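Local coordinates for protein T cell receptor gamma chain (Monodelphis domestica, PDB 7L15) that forms the gamma chain of a marsupial gamma mu T cell receptor, pairing with a mu chain and probably taking part in antigen recognition, at residues B[31-36]-B[51-56]. Sequence-based numbering, arbitrary orientation.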
# COMPACT_ATOMS: atom_id res chain seq x y z
N VAL B 31 20.48 -8.98 10.90
CA VAL B 31 21.69 -9.44 10.23
C VAL B 31 22.73 -8.35 10.11
O VAL B 31 23.76 -8.56 9.46
CB VAL B 31 21.35 -10.02 8.84
CG1 VAL B 31 22.42 -10.99 8.35
CG2 VAL B 31 19.99 -10.70 8.86
N SER B 32 22.49 -7.17 10.69
CA SER B 32 23.37 -6.03 10.50
C SER B 32 23.36 -5.17 11.75
O SER B 32 22.42 -5.19 12.54
CB SER B 32 22.96 -5.19 9.28
OG SER B 32 23.91 -4.17 9.03
N ASP B 33 24.42 -4.39 11.90
CA ASP B 33 24.53 -3.48 13.03
C ASP B 33 23.90 -2.12 12.78
O ASP B 33 23.70 -1.35 13.73
CB ASP B 33 26.00 -3.30 13.41
CG ASP B 33 26.18 -2.60 14.73
OD1 ASP B 33 25.46 -2.96 15.69
OD2 ASP B 33 27.03 -1.69 14.82
N TYR B 34 23.57 -1.79 11.53
CA TYR B 34 23.10 -0.45 11.18
C TYR B 34 21.62 -0.48 10.84
O TYR B 34 21.15 -1.36 10.11
CB TYR B 34 23.93 0.12 10.03
CG TYR B 34 25.38 0.24 10.44
CD1 TYR B 34 25.84 1.38 11.08
CD2 TYR B 34 26.25 -0.81 10.25
CE1 TYR B 34 27.16 1.48 11.49
CE2 TYR B 34 27.58 -0.73 10.66
CZ TYR B 34 28.03 0.42 11.27
OH TYR B 34 29.34 0.51 11.67
N VAL B 35 20.89 0.48 11.40
CA VAL B 35 19.49 0.73 11.08
C VAL B 35 19.43 2.04 10.32
O VAL B 35 19.93 3.06 10.80
CB VAL B 35 18.63 0.78 12.35
CG1 VAL B 35 17.18 1.04 11.99
CG2 VAL B 35 18.76 -0.53 13.12
N HIS B 36 18.84 2.00 9.12
CA HIS B 36 18.78 3.15 8.22
C HIS B 36 17.37 3.71 8.19
O HIS B 36 16.40 2.96 8.25
CB HIS B 36 19.19 2.75 6.80
CG HIS B 36 20.51 2.03 6.73
ND1 HIS B 36 21.65 2.64 6.25
CD2 HIS B 36 20.85 0.77 7.07
CE1 HIS B 36 22.65 1.77 6.31
NE2 HIS B 36 22.19 0.63 6.80
N VAL B 51 21.75 7.20 9.54
CA VAL B 51 22.02 5.80 9.83
C VAL B 51 22.46 5.68 11.29
O VAL B 51 23.15 6.55 11.82
CB VAL B 51 23.08 5.21 8.88
CG1 VAL B 51 24.41 5.94 9.01
CG2 VAL B 51 23.25 3.72 9.15
N TYR B 52 22.01 4.62 11.94
CA TYR B 52 22.21 4.41 13.36
C TYR B 52 22.91 3.08 13.57
O TYR B 52 22.47 2.06 13.03
CB TYR B 52 20.88 4.44 14.11
CG TYR B 52 20.95 4.04 15.57
CD1 TYR B 52 21.47 4.90 16.53
CD2 TYR B 52 20.46 2.81 15.99
CE1 TYR B 52 21.51 4.54 17.87
CE2 TYR B 52 20.50 2.43 17.32
CZ TYR B 52 21.03 3.30 18.26
OH TYR B 52 21.08 2.92 19.59
N SER B 53 24.01 3.11 14.32
CA SER B 53 24.73 1.90 14.71
C SER B 53 24.17 1.43 16.05
O SER B 53 24.32 2.11 17.07
CB SER B 53 26.23 2.18 14.81
OG SER B 53 26.93 1.03 15.25
N ARG B 54 23.53 0.26 16.06
CA ARG B 54 22.94 -0.23 17.29
C ARG B 54 24.00 -0.48 18.36
O ARG B 54 23.85 -0.07 19.52
CB ARG B 54 22.13 -1.50 17.02
CG ARG B 54 20.75 -1.25 16.41
CD ARG B 54 19.93 -2.52 16.46
NE ARG B 54 20.77 -3.65 16.08
CZ ARG B 54 20.44 -4.92 16.29
NH1 ARG B 54 19.29 -5.22 16.88
NH2 ARG B 54 21.27 -5.88 15.92
N SER B 55 25.11 -1.13 17.98
CA SER B 55 26.17 -1.43 18.94
C SER B 55 26.75 -0.15 19.52
O SER B 55 26.61 0.11 20.72
CB SER B 55 27.27 -2.26 18.26
OG SER B 55 28.16 -1.40 17.58
N LYS B 56 27.38 0.67 18.68
CA LYS B 56 27.94 1.94 19.15
C LYS B 56 26.87 2.93 19.60
O LYS B 56 27.22 4.00 20.10
CB LYS B 56 28.82 2.58 18.06
CG LYS B 56 29.68 1.58 17.28
CD LYS B 56 30.89 2.22 16.59
CE LYS B 56 30.51 3.29 15.58
NZ LYS B 56 29.82 2.77 14.36
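Val35 and Tyr52 form an antiparallel hydrogen-bonded pair, Val35 N to Tyr52 O and Tyr52 N to Val35 O both 2.8 Å, flanked by the non-hydrogen-bonded pairs Tyr34-Ser53 and His36-Val51; the short strand axes run at 158° and approach to 4.6 Å. One step beyond the strand ends, Arg54 N continues the ladder to Asp33 O.

Asp33 then ties the two loops together through its carboxylate, which its first torsion (CG anti to the backbone N, chi1 -169°) carries toward residues 53-55. Ser55 N donates to OD1 of Asp33 on the syn side at 3.0 Å. OD2 of Asp33 accepts two hydroxyls from opposite faces of the carboxylate plane: Ser53 OG at 2.8 Å, 40° out of that plane, and Ser55 OG on the syn side. Three donors thus fix the rotation of the group; Arg54 NE, 4.8 Å from Asp33 OD1, and the more distant Lys56 NZ, neither in contact with the carboxylate, probably favour its anionic form.

Beside it, the Tyr34 ring lies against Ser53, CE1 to CB 3.5 Å. Further along the strands, on the face shared by Tyr34, Ser53, His36 and Val51, Val51 CG2 sits over the His36 ring in a CH-pi contact, 3.7 Å from the centroid, while ND1 of His36 is hydrogen-bonded to Arg48.

The contact pairs the open end of the V-set hairpin 34-40/47-53, opposite its 41-46 turn, where the flanking loops probably correspond to CDR1 and CDR2. Strands 93-101 and 58-61 flank it, Val35 and Tyr52 pack on Cys80 of the other sheet, and Tyr34 packs on Thr115 and His36 on Asp114 of the mu chain.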